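2-oxo-1,2-dihydroquinoline 8-monooxygenase, oxygenase component (Pseudomonas putida, PDB 1Z03) probably hydroxylates 2-oxo-1,2-dihydroquinoline at carbon 8 as the Rieske-type oxygenase of a two-component system, using a [2Fe-2S] cluster and a mononuclear iron. Local coordinates at residues Ala212-Phe217 with Thr396-Ala401; Arg290-Ser295 with Glu305-Glu310; His311-Glu316 with Ile331-Cys336. All blocks are in the same frame, centred on the assembly; numbering follows the deposited sequence.

All three contacts fall in the catalytic, ring-hydroxylase part of the chain, and each touches the bound quinolinone. Interaction 1 joins residues 212-217, which follow on from helix 209-213, to helix 392-404 and closes a long loop of chain in which the other two are nested, one after the other. Interactions 2 and 3 share the seven-stranded antiparallel sheet, their centres about 10 Å apart; W307 of interaction 2 packs on Q314 of interaction 3. The centre of interaction 1 lies about 18 Å from that of interaction 2 and 21 Å from that of interaction 3. Helical framework and sheet therefore meet around one substrate pocket beside the iron.

Interaction 1 of 3, residues Ala212-Phe217 with Thr396-Ala401; sequences ACENGF and TWRKLA. With OCH (quinolin-2(1H)-one), chain I.
C213 and W397 open this contact, in which the chain from C213 to F217, leading on from helix 209-213, packs on helix 392-404 beside the substrate pocket of the Rieske oxygenase. SG of C213 lies 4.1 Å from CZ2 of W397, an oblique sulfur-aromatic contact. E214 comes next, its CG near CD1 of the indole and its carboxylate carried on to R398. The grip is side-on: R398 NE bonds to E214 OE1 at 2.9 Å and R398 NH1 to E214 OE2 at 3.0 Å, the second being the straighter bond (165°) and using the syn lone pair of OE2. R87 of a second subunit, a residue of the cluster site there, also pairs with E214, while E385 takes NH2 of R398. A leucine in place of R398 would probably cost E214 its two bonds from this helix and E385 this cationic partner. G216 then turns its backbone O to the quinolinone, accepting from N2 at 2.6 Å. F217 ends the walk: its edge is turned to the face of the W397 indole in an offset edge-to-face pair, planes 70° apart, with F217 CZ 3.6 Å from W397 CG.

Interaction 2 of 3, residues Arg290-Ser295 with Glu305-Glu310; sequences RHYRTS and ENWPEE. With OCH (quinolin-2(1H)-one), chain I.
The antiparallel pairing of strands 293-297 and 301-305, with the chain entering the first strand and leaving the second, forms one wall of the quinolinone pocket, and Y292, T294 and W307 all reach the ligand. R293 and E305 are a hydrogen-bonded pair: E305 N donates to R293 O at 2.9 Å, while the return bond is weak. Their side chains run side by side in a side-on salt bridge, R293 NE to E305 OE1 at 2.8 Å and R293 NH1 to E305 OE2 at 2.9 Å. A water lies within hydrogen-bonding distance of both R293 O and E305 OE1, and also bonds S295 OG. W185 NE1 gives E305 OE2 a further donor, and the carbonyls of F180 and P181 take further bonds from R293.

Beyond the pair, N306 ties the two loops together. Its ND2 donates to H291 O at 2.8 Å, almost straight (168°) and in the amide plane, while its backbone O is held end-on by both NH1 and NH2 of R290. Bends at chi2 and chi3 fold the R290 chain back to bring the guanidinium there, with P308 O over one of its faces.

W307 turns an edge to the face of Y292, the planes 88° apart and W307 CZ3 3.9 Å from Y292 CD2. One indole face takes C7 of the quinolinone, 3.4 Å from W307 CE2, and P308 CB lies over the opposite face; CE1 of Y292 approaches C10 of the ligand at 3.6 Å. With two aromatic rings and the T294 methyl against the ligand, this wall probably recognises it by shape and apolar contact.

Interaction 3 of 3, residues His311-Glu316 with Ile331-Cys336; sequences HVVQYE and ILVRVC. With OCH (quinolin-2(1H)-one), chain I.
V313 and V333 exchange both backbone bonds, as do Y315 and I331, in the antiparallel hairpin of strands 313-320 and 325-335 within the seven-stranded sheet. V313 N reaches V333 O at 3.1 Å and V333 N returns to V313 O; Y315 N donates to I331 O, and I331 N to Y315 O at 3.0 Å and 173°. The strands on either side take up the intervening residues: Q314 bonds with V304, L332 with H199. Where the hairpin opens, a water carries the pairing on, donating to H311 O and accepting from V335 N.

Side chains on the face of V313, Y315, I331 and V333 are apolar in their contacts. CG2 of V333 sits at the edge of the Y315 ring, 3.6 Å from CD1, and the phenol OH bonds to P189 O. Q314 and L332 share the other face. The Q314 chain is extended (chi1 -175°, chi2 164°), passing CD2 of L332 and bringing NE2 to 3.5 Å from C5 of the quinolinone. N362 OD1 accepts from that NE2; the bond from Q314 NE2 to E316 OE2 is weak, and Y328 OH also bonds E316 OE2. At the margin, CB of H311 lies over the R334 guanidinium, 3.9 Å from CZ.

With NE2 engaged by N362, the amide is probably fixed in its rotation, and it meets the ligand ring through van der Waals contact.

Interaction 1 of 3, residues Ala212-Phe217 with Thr396-Ala401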
loop_
_atom_site.group_PDB
_atom_site.type_symbol
_atom_site.label_atom_id
_atom_site.label_comp_id
_atom_site.label_asym_id
_atom_site.label_seq_id
_atom_site.Cartn_x
_atom_site.Cartn_y
_atom_site.Cartn_z
ATOM N N ALA A 212 11.339 -13.611 13.008
ATOM C CA ALA A 212 10.650 -13.552 14.290
ATOM C C ALA A 212 11.067 -14.740 15.140
ATOM O O ALA A 212 11.332 -14.606 16.331
ATOM C CB ALA A 212 9.140 -13.572 14.079
ATOM N N CYS A 213 11.123 -15.903 14.503
ATOM C CA CYS A 213 11.486 -17.154 15.151
ATOM C C CYS A 213 12.899 -17.220 15.755
ATOM O O CYS A 213 13.079 -17.711 16.868
ATOM C CB CYS A 213 11.299 -18.280 14.136
ATOM S SG CYS A 213 11.839 -19.903 14.669
ATOM N N GLU A 214 13.897 -16.732 15.026
ATOM C CA GLU A 214 15.284 -16.786 15.495
ATOM C C GLU A 214 15.596 -15.993 16.764
ATOM O O GLU A 214 16.579 -16.270 17.449
ATOM C CB GLU A 214 16.226 -16.357 14.361
ATOM C CG GLU A 214 16.122 -17.273 13.149
ATOM C CD GLU A 214 17.070 -16.898 12.026
ATOM O OE1 GLU A 214 16.999 -17.541 10.957
ATOM O OE2 GLU A 214 17.885 -15.975 12.212
ATOM N N ASN A 215 14.753 -15.021 17.084
ATOM C CA ASN A 215 14.943 -14.191 18.269
ATOM C C ASN A 215 14.892 -14.956 19.598
ATOM O O ASN A 215 15.787 -14.820 20.430
ATOM C CB ASN A 215 13.896 -13.060 18.249
ATOM C CG ASN A 215 13.802 -12.306 19.568
ATOM O OD1 ASN A 215 13.202 -12.787 20.529
ATOM N ND2 ASN A 215 14.394 -11.119 19.618
ATOM N N GLY A 216 13.866 -15.779 19.773
ATOM C CA GLY A 216 13.668 -16.516 21.010
ATOM C C GLY A 216 14.770 -17.360 21.623
ATOM O O GLY A 216 14.883 -17.419 22.851
ATOM N N PHE A 217 15.575 -18.025 20.804
ATOM C CA PHE A 217 16.640 -18.868 21.338
ATOM C C PHE A 217 18.037 -18.287 21.107
ATOM O O PHE A 217 19.036 -19.010 21.111
ATOM C CB PHE A 217 16.521 -20.288 20.750
ATOM C CG PHE A 217 16.496 -20.331 19.244
ATOM C CD1 PHE A 217 17.678 -20.429 18.516
ATOM C CD2 PHE A 217 15.287 -20.235 18.551
ATOM C CE1 PHE A 217 17.660 -20.429 17.115
ATOM C CE2 PHE A 217 15.258 -20.232 17.149
ATOM C CZ PHE A 217 16.447 -20.329 16.434
ATOM N N THR A 396 22.762 -22.953 13.513
ATOM C CA THR A 396 22.510 -24.379 13.691
ATOM C C THR A 396 21.056 -24.710 13.363
ATOM O O THR A 396 20.752 -25.757 12.776
ATOM C CB THR A 396 22.841 -24.806 15.133
ATOM O OG1 THR A 396 24.211 -24.495 15.404
ATOM C CG2 THR A 396 22.626 -26.295 15.321
ATOM N N TRP A 397 20.162 -23.809 13.747
ATOM C CA TRP A 397 18.738 -23.976 13.483
ATOM C C TRP A 397 18.489 -23.957 11.973
ATOM O O TRP A 397 17.810 -24.831 11.445
ATOM C CB TRP A 397 17.945 -22.861 14.190
ATOM C CG TRP A 397 16.634 -22.497 13.536
ATOM C CD1 TRP A 397 16.336 -21.320 12.900
ATOM C CD2 TRP A 397 15.460 -23.317 13.429
ATOM N NE1 TRP A 397 15.055 -21.360 12.401
ATOM C CE2 TRP A 397 14.494 -22.572 12.710
ATOM C CE3 TRP A 397 15.133 -24.610 13.862
ATOM C CZ2 TRP A 397 13.220 -23.079 12.416
ATOM C CZ3 TRP A 397 13.858 -25.117 13.566
ATOM C CH2 TRP A 397 12.923 -24.350 12.850
ATOM N N ARG A 398 19.055 -22.971 11.280
ATOM C CA ARG A 398 18.870 -22.853 9.838
ATOM C C ARG A 398 19.316 -24.099 9.086
ATOM O O ARG A 398 18.671 -24.499 8.110
ATOM C CB ARG A 398 19.636 -21.652 9.292
ATOM C CG ARG A 398 19.177 -20.309 9.828
ATOM C CD ARG A 398 19.939 -19.185 9.143
ATOM N NE ARG A 398 19.608 -17.883 9.704
ATOM C CZ ARG A 398 20.216 -16.749 9.369
ATOM N NH1 ARG A 398 19.849 -15.606 9.938
ATOM N NH2 ARG A 398 21.197 -16.759 8.471
ATOM N N LYS A 399 20.428 -24.698 9.521
ATOM C CA LYS A 399 20.945 -25.900 8.873
ATOM C C LYS A 399 20.030 -27.093 9.086
ATOM O O LYS A 399 19.697 -27.797 8.138
ATOM C CB LYS A 399 22.342 -26.247 9.393
ATOM C CG LYS A 399 23.434 -25.268 8.990
ATOM C CD LYS A 399 24.782 -25.780 9.478
ATOM C CE LYS A 399 25.888 -24.754 9.294
ATOM N NZ LYS A 399 27.185 -25.259 9.843
ATOM N N LEU A 400 19.612 -27.326 10.326
ATOM C CA LEU A 400 18.743 -28.464 10.592
ATOM C C LEU A 400 17.379 -28.283 9.934
ATOM O O LEU A 400 16.788 -29.246 9.467
ATOM C CB LEU A 400 18.597 -28.683 12.100
ATOM C CG LEU A 400 17.631 -27.862 12.945
ATOM C CD1 LEU A 400 16.231 -28.426 12.824
ATOM C CD2 LEU A 400 18.089 -27.919 14.392
ATOM N N ALA A 401 16.891 -27.047 9.886
ATOM C CA ALA A 401 15.602 -26.774 9.260
ATOM C C ALA A 401 15.701 -27.066 7.764
ATOM O O ALA A 401 14.782 -27.632 7.171
ATOM C CB ALA A 401 15.201 -25.317 9.489
HETATM O O1 OCH I . 16.764 -16.875 25.560
HETATM N N2 OCH I . 14.443 -16.887 25.408
HETATM C C3 OCH I . 13.153 -16.697 25.965
HETATM C C4 OCH I . 11.961 -16.911 25.178
HETATM C C5 OCH I . 10.723 -16.701 25.785
HETATM C C6 OCH I . 10.636 -16.281 27.149
HETATM C C7 OCH I . 11.784 -16.076 27.912
HETATM C C8 OCH I . 13.055 -16.269 27.358
HETATM C C9 OCH I . 14.303 -16.054 28.150
HETATM C C10 OCH I . 15.515 -16.239 27.604
HETATM C C1 OCH I . 15.689 -16.688 26.132
#

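Interaction 2 of 3, residues Arg290-Ser295 with Glu305-Glu310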
loop_
_atom_site.group_PDB
_atom_site.type_symbol
_atom_site.label_atom_id
_atom_site.label_comp_id
_atom_site.label_asym_id
_atom_site.label_seq_id
_atom_site.Cartn_x
_atom_site.Cartn_y
_atom_site.Cartn_z
ATOM N N ARG A 290 17.708 -17.410 38.269
ATOM C CA ARG A 290 16.685 -17.671 37.260
ATOM C C ARG A 290 17.236 -18.707 36.274
ATOM O O ARG A 290 17.981 -18.367 35.354
ATOM C CB ARG A 290 16.343 -16.375 36.523
ATOM C CG ARG A 290 15.142 -16.456 35.592
ATOM C CD ARG A 290 13.834 -16.484 36.359
ATOM N NE ARG A 290 13.523 -17.785 36.938
ATOM C CZ ARG A 290 13.215 -18.867 36.227
ATOM N NH1 ARG A 290 12.937 -20.012 36.839
ATOM N NH2 ARG A 290 13.192 -18.808 34.904
ATOM N N HIS A 291 16.872 -19.969 36.483
ATOM C CA HIS A 291 17.330 -21.066 35.631
ATOM C C HIS A 291 16.294 -21.424 34.580
ATOM O O HIS A 291 15.117 -21.593 34.887
ATOM C CB HIS A 291 17.620 -22.306 36.477
ATOM C CG HIS A 291 18.522 -22.040 37.638
ATOM N ND1 HIS A 291 19.860 -21.745 37.488
ATOM C CD2 HIS A 291 18.266 -21.972 38.965
ATOM C CE1 HIS A 291 20.390 -21.507 38.673
ATOM N NE2 HIS A 291 19.445 -21.637 39.587
ATOM N N TYR A 292 16.745 -21.564 33.339
ATOM C CA TYR A 292 15.854 -21.902 32.237
ATOM C C TYR A 292 16.687 -22.470 31.092
ATOM O O TYR A 292 17.915 -22.384 31.104
ATOM C CB TYR A 292 15.119 -20.643 31.773
ATOM C CG TYR A 292 16.058 -19.592 31.227
ATOM C CD1 TYR A 292 16.476 -19.625 29.893
ATOM C CD2 TYR A 292 16.580 -18.599 32.055
ATOM C CE1 TYR A 292 17.386 -18.702 29.402
ATOM C CE2 TYR A 292 17.497 -17.668 31.567
ATOM C CZ TYR A 292 17.892 -17.729 30.241
ATOM O OH TYR A 292 18.804 -16.822 29.762
ATOM N N ARG A 293 16.015 -23.039 30.100
ATOM C CA ARG A 293 16.703 -23.616 28.957
ATOM C C ARG A 293 15.850 -23.539 27.697
ATOM O O ARG A 293 14.664 -23.863 27.712
ATOM C CB ARG A 293 17.069 -25.071 29.240
ATOM C CG ARG A 293 17.850 -25.725 28.120
ATOM C CD ARG A 293 18.438 -27.040 28.573
ATOM N NE ARG A 293 17.423 -28.023 28.932
ATOM C CZ ARG A 293 17.701 -29.218 29.451
ATOM N NH1 ARG A 293 16.723 -30.062 29.743
ATOM N NH2 ARG A 293 18.961 -29.559 29.692
ATOM N N THR A 294 16.466 -23.121 26.599
ATOM C CA THR A 294 15.749 -23.002 25.339
ATOM C C THR A 294 16.130 -24.056 24.302
ATOM O O THR A 294 17.282 -24.494 24.216
ATOM C CB THR A 294 15.952 -21.604 24.713
ATOM O OG1 THR A 294 17.352 -21.336 24.590
ATOM C CG2 THR A 294 15.321 -20.529 25.578
ATOM N N SER A 295 15.137 -24.448 23.513
ATOM C CA SER A 295 15.305 -25.428 22.452
ATOM C C SER A 295 14.312 -25.048 21.358
ATOM O O SER A 295 13.325 -24.363 21.630
ATOM C CB SER A 295 14.984 -26.835 22.967
ATOM O OG SER A 295 13.630 -26.940 23.383
ATOM N N GLU A 305 12.123 -24.037 29.045
ATOM C CA GLU A 305 11.930 -24.814 30.267
ATOM C C GLU A 305 12.112 -23.965 31.508
ATOM O O GLU A 305 12.952 -23.068 31.534
ATOM C CB GLU A 305 12.934 -25.964 30.338
ATOM C CG GLU A 305 12.778 -27.031 29.288
ATOM C CD GLU A 305 14.020 -27.883 29.200
ATOM O OE1 GLU A 305 14.767 -27.765 28.199
ATOM O OE2 GLU A 305 14.254 -28.657 30.155
ATOM N N ASN A 306 11.322 -24.271 32.534
ATOM C CA ASN A 306 11.382 -23.582 33.816
ATOM C C ASN A 306 11.172 -22.074 33.687
ATOM O O ASN A 306 11.892 -21.284 34.300
ATOM C CB ASN A 306 12.732 -23.869 34.493
ATOM C CG ASN A 306 12.647 -23.838 36.022
ATOM O OD1 ASN A 306 11.847 -24.557 36.620
ATOM N ND2 ASN A 306 13.479 -23.009 36.653
ATOM N N TRP A 307 10.184 -21.675 32.894
ATOM C CA TRP A 307 9.897 -20.254 32.704
ATOM C C TRP A 307 8.391 -19.986 32.738
ATOM O O TRP A 307 7.614 -20.680 32.082
ATOM C CB TRP A 307 10.486 -19.773 31.376
ATOM C CG TRP A 307 10.404 -18.294 31.184
ATOM C CD1 TRP A 307 9.316 -17.573 30.760
ATOM C CD2 TRP A 307 11.428 -17.336 31.486
ATOM N NE1 TRP A 307 9.602 -16.227 30.788
ATOM C CE2 TRP A 307 10.891 -16.054 31.230
ATOM C CE3 TRP A 307 12.749 -17.438 31.950
ATOM C CZ2 TRP A 307 11.630 -14.879 31.422
ATOM C CZ3 TRP A 307 13.486 -16.268 32.141
ATOM C CH2 TRP A 307 12.921 -15.005 31.877
ATOM N N PRO A 308 7.965 -18.960 33.495
ATOM C CA PRO A 308 8.815 -18.065 34.290
ATOM C C PRO A 308 9.149 -18.583 35.692
ATOM O O PRO A 308 9.911 -17.956 36.422
ATOM C CB PRO A 308 7.997 -16.781 34.334
ATOM C CG PRO A 308 6.602 -17.325 34.474
ATOM C CD PRO A 308 6.568 -18.482 33.486
ATOM N N GLU A 309 8.575 -19.726 36.054
ATOM C CA GLU A 309 8.787 -20.333 37.364
ATOM C C GLU A 309 8.815 -21.853 37.249
ATOM O O GLU A 309 8.523 -22.409 36.190
ATOM C CB GLU A 309 7.661 -19.932 38.316
ATOM C CG GLU A 309 7.698 -18.493 38.755
ATOM C CD GLU A 309 6.455 -18.111 39.512
ATOM O OE1 GLU A 309 6.494 -17.109 40.260
ATOM O OE2 GLU A 309 5.434 -18.812 39.350
ATOM N N GLU A 310 9.151 -22.526 38.346
ATOM C CA GLU A 310 9.202 -23.984 38.341
ATOM C C GLU A 310 7.853 -24.597 37.995
ATOM O O GLU A 310 6.809 -24.088 38.402
ATOM C CB GLU A 310 9.664 -24.512 39.699
ATOM C CG GLU A 310 11.113 -24.187 40.015
ATOM C CD GLU A 310 11.671 -25.021 41.160
ATOM O OE1 GLU A 310 12.876 -24.865 41.463
ATOM O OE2 GLU A 310 10.914 -25.828 41.753
HETATM O O1 OCH I . 16.764 -16.875 25.560
HETATM N N2 OCH I . 14.443 -16.887 25.408
HETATM C C3 OCH I . 13.153 -16.697 25.965
HETATM C C4 OCH I . 11.961 -16.911 25.178
HETATM C C5 OCH I . 10.723 -16.701 25.785
HETATM C C6 OCH I . 10.636 -16.281 27.149
HETATM C C7 OCH I . 11.784 -16.076 27.912
HETATM C C8 OCH I . 13.055 -16.269 27.358
HETATM C C9 OCH I . 14.303 -16.054 28.150
HETATM C C10 OCH I . 15.515 -16.239 27.604
HETATM C C1 OCH I . 15.689 -16.688 26.132
HETATM O O HOH W 1 14.031 -26.089 26.114
#

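Interaction 3 of 3, residues His311-Glu316 with Ile331-Cys336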
loop_
_atom_site.group_PDB
_atom_site.type_symbol
_atom_site.label_atom_id
_atom_site.label_comp_id
_atom_site.label_asym_id
_atom_site.label_seq_id
_atom_site.Cartn_x
_atom_site.Cartn_y
_atom_site.Cartn_z
ATOM N N HIS A 311 7.893 -25.692 37.240
ATOM C CA HIS A 311 6.691 -26.406 36.824
ATOM C C HIS A 311 5.919 -25.699 35.712
ATOM O O HIS A 311 4.928 -26.221 35.212
ATOM C CB HIS A 311 5.782 -26.642 38.032
ATOM C CG HIS A 311 6.428 -27.453 39.113
ATOM N ND1 HIS A 311 6.592 -26.988 40.402
ATOM C CD2 HIS A 311 6.978 -28.691 39.088
ATOM C CE1 HIS A 311 7.215 -27.904 41.122
ATOM N NE2 HIS A 311 7.461 -28.947 40.348
ATOM N N VAL A 312 6.371 -24.513 35.324
ATOM C CA VAL A 312 5.712 -23.777 34.253
ATOM C C VAL A 312 6.679 -23.707 33.073
ATOM O O VAL A 312 7.892 -23.574 33.263
ATOM C CB VAL A 312 5.345 -22.340 34.694
ATOM C CG1 VAL A 312 4.469 -21.675 33.625
ATOM C CG2 VAL A 312 4.625 -22.372 36.040
ATOM N N VAL A 313 6.151 -23.818 31.856
ATOM C CA VAL A 313 6.989 -23.766 30.661
ATOM C C VAL A 313 6.364 -22.824 29.630
ATOM O O VAL A 313 5.141 -22.688 29.568
ATOM C CB VAL A 313 7.162 -25.189 30.037
ATOM C CG1 VAL A 313 5.817 -25.757 29.625
ATOM C CG2 VAL A 313 8.098 -25.132 28.845
ATOM N N GLN A 314 7.204 -22.153 28.841
ATOM C CA GLN A 314 6.701 -21.246 27.810
ATOM C C GLN A 314 6.979 -21.789 26.418
ATOM O O GLN A 314 8.090 -22.211 26.118
ATOM C CB GLN A 314 7.325 -19.845 27.932
ATOM C CG GLN A 314 6.728 -18.826 26.933
ATOM C CD GLN A 314 7.037 -17.375 27.276
ATOM O OE1 GLN A 314 7.089 -16.994 28.448
ATOM N NE2 GLN A 314 7.220 -16.549 26.245
ATOM N N TYR A 315 5.954 -21.786 25.574
ATOM C CA TYR A 315 6.089 -22.245 24.197
ATOM C C TYR A 315 5.714 -21.094 23.272
ATOM O O TYR A 315 4.792 -20.332 23.561
ATOM C CB TYR A 315 5.151 -23.427 23.910
ATOM C CG TYR A 315 5.498 -24.711 24.629
ATOM C CD1 TYR A 315 4.645 -25.243 25.597
ATOM C CD2 TYR A 315 6.685 -25.395 24.348
ATOM C CE1 TYR A 315 4.965 -26.425 26.269
ATOM C CE2 TYR A 315 7.014 -26.579 25.017
ATOM C CZ TYR A 315 6.151 -27.086 25.973
ATOM O OH TYR A 315 6.481 -28.246 26.641
ATOM N N GLU A 316 6.433 -20.963 22.165
ATOM C CA GLU A 316 6.129 -19.922 21.197
ATOM C C GLU A 316 6.156 -20.501 19.792
ATOM O O GLU A 316 6.927 -21.417 19.506
ATOM C CB GLU A 316 7.131 -18.767 21.285
ATOM C CG GLU A 316 7.210 -18.094 22.655
ATOM C CD GLU A 316 7.959 -16.778 22.616
ATOM O OE1 GLU A 316 8.755 -16.563 21.679
ATOM O OE2 GLU A 316 7.770 -15.957 23.531
ATOM N N ILE A 331 2.368 -19.053 24.831
ATOM C CA ILE A 331 1.603 -19.740 25.867
ATOM C C ILE A 331 2.447 -20.254 27.034
ATOM O O ILE A 331 3.645 -20.497 26.898
ATOM C CB ILE A 331 0.812 -20.958 25.299
ATOM C CG1 ILE A 331 1.780 -22.071 24.896
ATOM C CG2 ILE A 331 -0.016 -20.542 24.101
ATOM C CD1 ILE A 331 1.096 -23.400 24.587
ATOM N N LEU A 332 1.798 -20.411 28.186
ATOM C CA LEU A 332 2.440 -20.933 29.384
ATOM C C LEU A 332 1.662 -22.188 29.723
ATOM O O LEU A 332 0.436 -22.198 29.664
ATOM C CB LEU A 332 2.354 -19.925 30.534
ATOM C CG LEU A 332 3.127 -18.622 30.306
ATOM C CD1 LEU A 332 2.979 -17.697 31.513
ATOM C CD2 LEU A 332 4.598 -18.958 30.067
ATOM N N VAL A 333 2.372 -23.258 30.053
ATOM C CA VAL A 333 1.719 -24.517 30.369
ATOM C C VAL A 333 2.115 -24.989 31.757
ATOM O O VAL A 333 3.240 -24.764 32.205
ATOM C CB VAL A 333 2.107 -25.618 29.356
ATOM C CG1 VAL A 333 1.309 -26.880 29.624
ATOM C CG2 VAL A 333 1.883 -25.127 27.933
ATOM N N ARG A 334 1.163 -25.625 32.433
ATOM C CA ARG A 334 1.372 -26.187 33.762
ATOM C C ARG A 334 0.357 -27.296 33.942
ATOM O O ARG A 334 -0.797 -27.157 33.537
ATOM C CB ARG A 334 1.167 -25.137 34.858
ATOM C CG ARG A 334 1.312 -25.724 36.261
ATOM C CD ARG A 334 1.329 -24.677 37.366
ATOM N NE ARG A 334 1.723 -25.293 38.630
ATOM C CZ ARG A 334 2.622 -24.782 39.469
ATOM N NH1 ARG A 334 2.924 -25.419 40.589
ATOM N NH2 ARG A 334 3.220 -23.629 39.198
ATOM N N VAL A 335 0.783 -28.413 34.517
ATOM C CA VAL A 335 -0.141 -29.511 34.745
ATOM C C VAL A 335 -0.924 -29.188 36.016
ATOM O O VAL A 335 -0.342 -28.938 37.073
ATOM C CB VAL A 335 0.602 -30.853 34.906
ATOM C CG1 VAL A 335 -0.366 -31.946 35.340
ATOM C CG2 VAL A 335 1.255 -31.231 33.591
ATOM N N CYS A 336 -2.248 -29.161 35.884
ATOM C CA CYS A 336 -3.146 -28.861 36.992
ATOM C C CYS A 336 -4.158 -29.999 37.116
ATOM O O CYS A 336 -5.171 -30.023 36.422
ATOM C CB CYS A 336 -3.852 -27.532 36.731
ATOM S SG CYS A 336 -2.708 -26.156 36.445
HETATM O O1 OCH I . 16.764 -16.875 25.560
HETATM N N2 OCH I . 14.443 -16.887 25.408
HETATM C C3 OCH I . 13.153 -16.697 25.965
HETATM C C4 OCH I . 11.961 -16.911 25.178
HETATM C C5 OCH I . 10.723 -16.701 25.785
HETATM C C6 OCH I . 10.636 -16.281 27.149
HETATM C C7 OCH I . 11.784 -16.076 27.912
HETATM C C8 OCH I . 13.055 -16.269 27.358
HETATM C C9 OCH I . 14.303 -16.054 28.150
HETATM C C10 OCH I . 15.515 -16.239 27.604
HETATM C C1 OCH I . 15.689 -16.688 26.132
HETATM O O HOH W 2 3.799 -28.481 35.450
#